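Long-range contacts in D-ribulose-5-phosphate 3-epimerase, putative (PDB 1TQX), which probably catalyses the reversible epimerisation of D-ribulose 5-phosphate to D-xylulose 5-phosphate, using one bound divalent metal ion per subunit: residues A[33-38]-A[65-70]; A[54-59]-A[83-88]. One frame throughout, in Å; residues are numbered along the deposited sequence.

Contact 1. Residues A[33-38]-A[65-70]. With ZN (zinc ion), chain D.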
loop_
_atom_site.group_PDB
_atom_site.type_symbol
_atom_site.label_atom_id
_atom_site.label_comp_id
_atom_site.label_asym_id
_atom_site.label_seq_id
_atom_site.Cartn_x
_atom_site.Cartn_y
_atom_site.Cartn_z
ATOM N N GLU A 33 9.021 -7.426 4.905
ATOM C CA GLU A 33 8.933 -6.479 6.017
ATOM C C GLU A 33 7.493 -6.097 6.368
ATOM O O GLU A 33 7.147 -5.948 7.540
ATOM C CB GLU A 33 9.718 -5.199 5.690
ATOM C CG GLU A 33 11.235 -5.381 5.498
ATOM C CD GLU A 33 11.631 -5.810 4.084
ATOM O OE1 GLU A 33 12.847 -5.949 3.837
ATOM O OE2 GLU A 33 10.746 -6.003 3.220
ATOM N N TRP A 34 6.666 -5.937 5.341
ATOM C CA TRP A 34 5.268 -5.543 5.505
ATOM C C TRP A 34 4.332 -6.581 4.896
ATOM O O TRP A 34 4.745 -7.382 4.054
ATOM C CB TRP A 34 5.007 -4.226 4.763
ATOM C CG TRP A 34 5.602 -2.968 5.345
ATOM C CD1 TRP A 34 6.634 -2.866 6.231
ATOM C CD2 TRP A 34 5.207 -1.628 5.036
ATOM N NE1 TRP A 34 6.905 -1.541 6.494
ATOM C CE2 TRP A 34 6.043 -0.762 5.769
ATOM C CE3 TRP A 34 4.224 -1.075 4.197
ATOM C CZ2 TRP A 34 5.927 0.627 5.698
ATOM C CZ3 TRP A 34 4.107 0.310 4.125
ATOM C CH2 TRP A 34 4.959 1.145 4.873
ATOM N N ILE A 35 3.073 -6.562 5.329
ATOM C CA ILE A 35 2.053 -7.435 4.758
ATOM C C ILE A 35 0.988 -6.424 4.330
ATOM O O ILE A 35 0.505 -5.639 5.144
ATOM C CB ILE A 35 1.496 -8.488 5.776
ATOM C CG1 ILE A 35 0.612 -9.491 5.033
ATOM C CG2 ILE A 35 0.714 -7.821 6.905
ATOM C CD1 ILE A 35 1.366 -10.308 3.990
ATOM N N HIS A 36 0.673 -6.410 3.036
ATOM C CA HIS A 36 -0.292 -5.463 2.485
ATOM C C HIS A 36 -1.704 -6.032 2.493
ATOM O O HIS A 36 -1.994 -7.019 1.805
ATOM C CB HIS A 36 0.118 -5.094 1.059
ATOM C CG HIS A 36 -0.577 -3.884 0.524
ATOM N ND1 HIS A 36 -0.264 -2.605 0.935
ATOM C CD2 HIS A 36 -1.570 -3.753 -0.385
ATOM C CE1 HIS A 36 -1.032 -1.740 0.302
ATOM N NE2 HIS A 36 -1.834 -2.410 -0.506
ATOM N N LEU A 37 -2.587 -5.387 3.250
ATOM C CA LEU A 37 -3.965 -5.840 3.407
ATOM C C LEU A 37 -4.989 -4.947 2.705
ATOM O O LEU A 37 -5.300 -3.854 3.181
ATOM C CB LEU A 37 -4.285 -5.923 4.909
ATOM C CG LEU A 37 -3.259 -6.743 5.704
ATOM C CD1 LEU A 37 -3.295 -6.391 7.193
ATOM C CD2 LEU A 37 -3.546 -8.224 5.481
ATOM N N ASP A 38 -5.513 -5.423 1.578
ATOM C CA ASP A 38 -6.505 -4.669 0.807
ATOM C C ASP A 38 -7.939 -4.852 1.294
ATOM O O ASP A 38 -8.491 -5.946 1.212
ATOM C CB ASP A 38 -6.442 -5.065 -0.676
ATOM C CG ASP A 38 -5.189 -4.563 -1.360
ATOM O OD1 ASP A 38 -4.836 -3.391 -1.155
ATOM O OD2 ASP A 38 -4.565 -5.329 -2.119
ATOM N N ILE A 65 5.995 -8.742 11.464
ATOM C CA ILE A 65 5.516 -8.121 10.235
ATOM C C ILE A 65 4.565 -6.929 10.433
ATOM O O ILE A 65 3.618 -6.983 11.214
ATOM C CB ILE A 65 4.904 -9.186 9.285
ATOM C CG1 ILE A 65 4.939 -8.660 7.848
ATOM C CG2 ILE A 65 3.485 -9.541 9.715
ATOM C CD1 ILE A 65 4.851 -9.753 6.783
ATOM N N PHE A 66 4.866 -5.849 9.714
ATOM C CA PHE A 66 4.147 -4.568 9.729
ATOM C C PHE A 66 2.795 -4.672 9.001
ATOM O O PHE A 66 2.742 -5.093 7.847
ATOM C CB PHE A 66 5.056 -3.545 9.038
ATOM C CG PHE A 66 4.572 -2.119 9.078
ATOM C CD1 PHE A 66 5.145 -1.206 9.963
ATOM C CD2 PHE A 66 3.658 -1.649 8.135
ATOM C CE1 PHE A 66 4.829 0.157 9.900
ATOM C CE2 PHE A 66 3.331 -0.287 8.063
ATOM C CZ PHE A 66 3.922 0.615 8.945
ATOM N N PHE A 67 1.716 -4.277 9.674
ATOM C CA PHE A 67 0.381 -4.334 9.084
ATOM C C PHE A 67 0.067 -3.079 8.274
ATOM O O PHE A 67 -0.192 -2.008 8.831
ATOM C CB PHE A 67 -0.675 -4.538 10.184
ATOM C CG PHE A 67 -0.926 -5.988 10.532
ATOM C CD1 PHE A 67 0.130 -6.884 10.718
ATOM C CD2 PHE A 67 -2.228 -6.454 10.698
ATOM C CE1 PHE A 67 -0.119 -8.221 11.063
ATOM C CE2 PHE A 67 -2.485 -7.790 11.043
ATOM C CZ PHE A 67 -1.430 -8.669 11.226
ATOM N N ASP A 68 0.095 -3.217 6.953
ATOM C CA ASP A 68 -0.165 -2.107 6.047
ATOM C C ASP A 68 -1.553 -2.283 5.415
ATOM O O ASP A 68 -1.744 -3.085 4.499
ATOM C CB ASP A 68 0.955 -2.080 5.002
ATOM C CG ASP A 68 0.742 -1.048 3.928
ATOM O OD1 ASP A 68 0.285 0.075 4.236
ATOM O OD2 ASP A 68 1.068 -1.366 2.763
ATOM N N VAL A 69 -2.516 -1.516 5.918
ATOM C CA VAL A 69 -3.901 -1.606 5.456
ATOM C C VAL A 69 -4.287 -0.556 4.423
ATOM O O VAL A 69 -4.235 0.646 4.689
ATOM C CB VAL A 69 -4.892 -1.509 6.651
ATOM C CG1 VAL A 69 -6.303 -1.833 6.177
ATOM C CG2 VAL A 69 -4.468 -2.470 7.766
ATOM N N HIS A 70 -4.681 -1.023 3.241
ATOM C CA HIS A 70 -5.093 -0.138 2.159
ATOM C C HIS A 70 -6.618 -0.115 2.158
ATOM O O HIS A 70 -7.260 -1.088 1.764
ATOM C CB HIS A 70 -4.569 -0.664 0.816
ATOM C CG HIS A 70 -4.928 0.194 -0.358
ATOM N ND1 HIS A 70 -4.578 -0.137 -1.651
ATOM C CD2 HIS A 70 -5.619 1.356 -0.441
ATOM C CE1 HIS A 70 -5.040 0.784 -2.479
ATOM N NE2 HIS A 70 -5.675 1.700 -1.771
HETATM ZN ZN ZN D . -3.421 -2.083 -2.049
#
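The side chains of W34 and F66 run alongside each other into the interior of the TIM barrel, with their rings stacked in offset fashion. The planes are 11° apart, and the centroid of the five-membered ring of W34 is 3.9 Å from that of F66. CD2 of F66 sits over the middle of the indole, whereas W34 CE2 lies toward the rim of the phenyl ring.

Two residues further along the strands, on the same face, the pair is polar. D68 has CG anti to its own backbone N (chi1 175°), which carries the carboxylate across to H36; H36 ND1 donates to D68 OD2 at 2.6 Å. The oxygen lies in the imidazole plane, but the donor stands above the carboxylate plane, 49° out of it. D68 OD2 also rests 3.5 Å from W34 CE3, near the plane of the indole. OD2 accepts a further hydrogen bond from Q177 and OD1 one from Q88, both beyond the two segments. At the far end H36 NE2, D38 OD1 and H70 ND1 converge on zinc, at 2.2 Å in the case of H36 NE2, and D179 completes the four protein ligands. The H36 and H70 rings approach rim to rim, while NE2 of H70 is hydrogen-bonded to NE2 of H92.

On the other face of these parallel strands, L37 CD1 meets F67 CD2 at 3.7 Å, under helix 52-58. Backbone hydrogen bonds tie the two strands together throughout, among them L37 N to D68 O at 2.8 Å.

Because ND1 of H36 keeps its proton and points it at D68, NE2 is left to bind zinc. The hydrogen bond at ND1 and the zinc at NE2 together fix the rotation of the ring, D68 acting from the second shell, and its negative charge would be expected to make NE2 a stronger ligand.

Contact 2. Residues A[54-59]-A[83-88]; sequences VINNLK and LKTSNQ
Helix 52-58, on the outside of the barrel, meets the loop that leads into strand 88-92, where a type I beta turn runs from L83 to S86. The apolar part of the contact is made by I55, whose CB points toward the loop. Its CG2 branch lies anti to the backbone N (chi1 -65° for CG1) and touches both ends of the turn: L83 CD2 at 3.9 Å and S86 OG at 3.7 Å. The side chains of I55 and L83 slant across one another, and the same L83 methyl also faces the side chain of N56, which crosses that of L83 at about a right angle.

In the barrel this helix is the crossover of a beta-alpha-beta unit, linking strand 34-40 to strand 66-72. On its barrel side I55 also packs on L37 and V39 of strand 34-40, and on the loop side S86 rests on V69. The turn itself is closed by a hydrogen bond from S86 N to L83 O at 3.1 Å.

Toward the surface the contact becomes polar, and water bridges the two segments, which no hydrogen bond joins directly. One water donates to N56 O and is hydrogen-bonded to T85 OG1, 2.8 Å from each. The side chains of K59 and T85 pass alongside, running opposite ways; the lysine chain is bent at chi2 (63°), and its CE passes 3.9 Å from T85 O. A second water accepts from K59 NZ at 2.7 Å and donates to T85 O at 2.8 Å.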
loop_
_atom_site.group_PDB
_atom_site.type_symbol
_atom_site.label_atom_id
_atom_site.label_comp_id
_atom_site.label_asym_id
_atom_site.label_seq_id
_atom_site.Cartn_x
_atom_site.Cartn_y
_atom_site.Cartn_z
ATOM N N VAL A 54 -11.278 -9.731 10.216
ATOM C CA VAL A 54 -10.281 -10.651 9.685
ATOM C C VAL A 54 -8.871 -10.173 10.028
ATOM O O VAL A 54 -8.034 -10.953 10.485
ATOM C CB VAL A 54 -10.414 -10.781 8.153
ATOM C CG1 VAL A 54 -9.348 -11.721 7.611
ATOM C CG2 VAL A 54 -11.805 -11.293 7.801
ATOM N N ILE A 55 -8.614 -8.888 9.813
ATOM C CA ILE A 55 -7.301 -8.317 10.104
ATOM C C ILE A 55 -6.953 -8.376 11.595
ATOM O O ILE A 55 -5.816 -8.678 11.964
ATOM C CB ILE A 55 -7.226 -6.850 9.609
ATOM C CG1 ILE A 55 -7.336 -6.827 8.077
ATOM C CG2 ILE A 55 -5.936 -6.190 10.100
ATOM C CD1 ILE A 55 -7.531 -5.434 7.482
ATOM N N ASN A 56 -7.927 -8.080 12.451
ATOM C CA ASN A 56 -7.693 -8.109 13.896
ATOM C C ASN A 56 -7.358 -9.520 14.378
ATOM O O ASN A 56 -6.553 -9.693 15.299
ATOM C CB ASN A 56 -8.920 -7.567 14.647
ATOM C CG ASN A 56 -9.103 -6.068 14.460
ATOM O OD1 ASN A 56 -10.193 -5.530 14.671
ATOM N ND2 ASN A 56 -8.033 -5.386 14.066
ATOM N N ASN A 57 -7.974 -10.527 13.757
ATOM C CA ASN A 57 -7.728 -11.923 14.117
ATOM C C ASN A 57 -6.339 -12.349 13.628
ATOM O O ASN A 57 -5.615 -13.064 14.325
ATOM C CB ASN A 57 -8.796 -12.834 13.501
ATOM C CG ASN A 57 -8.682 -14.281 13.974
ATOM O OD1 ASN A 57 -8.200 -15.157 13.249
ATOM N ND2 ASN A 57 -9.114 -14.531 15.206
ATOM N N LEU A 58 -5.976 -11.908 12.429
ATOM C CA LEU A 58 -4.670 -12.231 11.854
ATOM C C LEU A 58 -3.526 -11.811 12.785
ATOM O O LEU A 58 -2.536 -12.533 12.938
ATOM C CB LEU A 58 -4.498 -11.522 10.507
ATOM C CG LEU A 58 -3.133 -11.654 9.822
ATOM C CD1 LEU A 58 -2.874 -13.108 9.456
ATOM C CD2 LEU A 58 -3.092 -10.763 8.582
ATOM N N LYS A 59 -3.669 -10.646 13.404
ATOM C CA LYS A 59 -2.638 -10.117 14.301
ATOM C C LYS A 59 -2.278 -11.084 15.427
ATOM O O LYS A 59 -1.172 -11.039 15.966
ATOM C CB LYS A 59 -3.105 -8.784 14.888
ATOM C CG LYS A 59 -2.071 -8.064 15.738
ATOM C CD LYS A 59 -0.847 -7.669 14.926
ATOM C CE LYS A 59 0.200 -7.005 15.811
ATOM N NZ LYS A 59 1.461 -6.769 15.069
ATOM N N LEU A 83 -9.144 -0.682 13.714
ATOM C CA LEU A 83 -7.849 -1.238 13.323
ATOM C C LEU A 83 -6.687 -0.676 14.140
ATOM O O LEU A 83 -5.595 -0.431 13.610
ATOM C CB LEU A 83 -7.621 -0.972 11.827
ATOM C CG LEU A 83 -8.615 -1.648 10.864
ATOM C CD1 LEU A 83 -8.568 -0.968 9.499
ATOM C CD2 LEU A 83 -8.279 -3.143 10.751
ATOM N N LYS A 84 -6.921 -0.485 15.432
ATOM C CA LYS A 84 -5.895 0.064 16.317
ATOM C C LYS A 84 -4.630 -0.786 16.413
ATOM O O LYS A 84 -3.560 -0.258 16.714
ATOM C CB LYS A 84 -6.450 0.257 17.735
ATOM C CG LYS A 84 -7.598 1.259 17.868
ATOM C CD LYS A 84 -7.939 1.456 19.352
ATOM C CE LYS A 84 -9.177 2.302 19.563
ATOM N NZ LYS A 84 -10.441 1.572 19.238
ATOM N N THR A 85 -4.741 -2.092 16.177
ATOM C CA THR A 85 -3.564 -2.947 16.275
ATOM C C THR A 85 -2.734 -3.021 14.993
ATOM O O THR A 85 -1.692 -3.671 14.981
ATOM C CB THR A 85 -3.927 -4.395 16.716
ATOM O OG1 THR A 85 -4.778 -5.001 15.734
ATOM C CG2 THR A 85 -4.634 -4.380 18.078
ATOM N N SER A 86 -3.187 -2.366 13.924
ATOM C CA SER A 86 -2.431 -2.362 12.669
ATOM C C SER A 86 -1.296 -1.338 12.758
ATOM O O SER A 86 -1.099 -0.728 13.811
ATOM C CB SER A 86 -3.355 -2.052 11.486
ATOM O OG SER A 86 -4.176 -3.177 11.194
ATOM N N ASN A 87 -0.550 -1.144 11.670
ATOM C CA ASN A 87 0.576 -0.208 11.686
ATOM C C ASN A 87 0.402 1.039 10.820
ATOM O O ASN A 87 0.813 2.134 11.209
ATOM C CB ASN A 87 1.859 -0.945 11.300
ATOM C CG ASN A 87 2.330 -1.877 12.387
ATOM O OD1 ASN A 87 2.807 -1.433 13.436
ATOM N ND2 ASN A 87 2.181 -3.174 12.162
ATOM N N GLN A 88 -0.180 0.874 9.638
ATOM C CA GLN A 88 -0.447 2.012 8.774
ATOM C C GLN A 88 -1.809 1.860 8.142
ATOM O O GLN A 88 -2.192 0.762 7.733
ATOM C CB GLN A 88 0.591 2.154 7.656
ATOM C CG GLN A 88 0.203 3.231 6.638
ATOM C CD GLN A 88 1.319 3.570 5.663
ATOM O OE1 GLN A 88 1.987 4.590 5.802
ATOM N NE2 GLN A 88 1.528 2.708 4.674
HETATM O O HOH W 1 -5.729 -7.415 16.738
HETATM O O HOH W 2 0.504 -4.717 13.634
#

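How the contacts relate
The two contacts interleave along the chain: 33-38, 54-59, 65-70 and 83-88 follow in that order, so each contact spans one segment of the other. Their centres are 9 Å apart, contact 1 within the barrel wall and contact 2 in the layer outside it. Helix 52-58 connects the two strands of contact 1, and segment 83-88 leads into strand 88-92, the next neighbour of strand 66-72. The contacts also touch directly: V69 N is probably hydrogen-bonded to Q88 O, and the side chain of N87 packs on F66. Strands carrying zinc ligands are thus joined to the outer shell of the same TIM barrel.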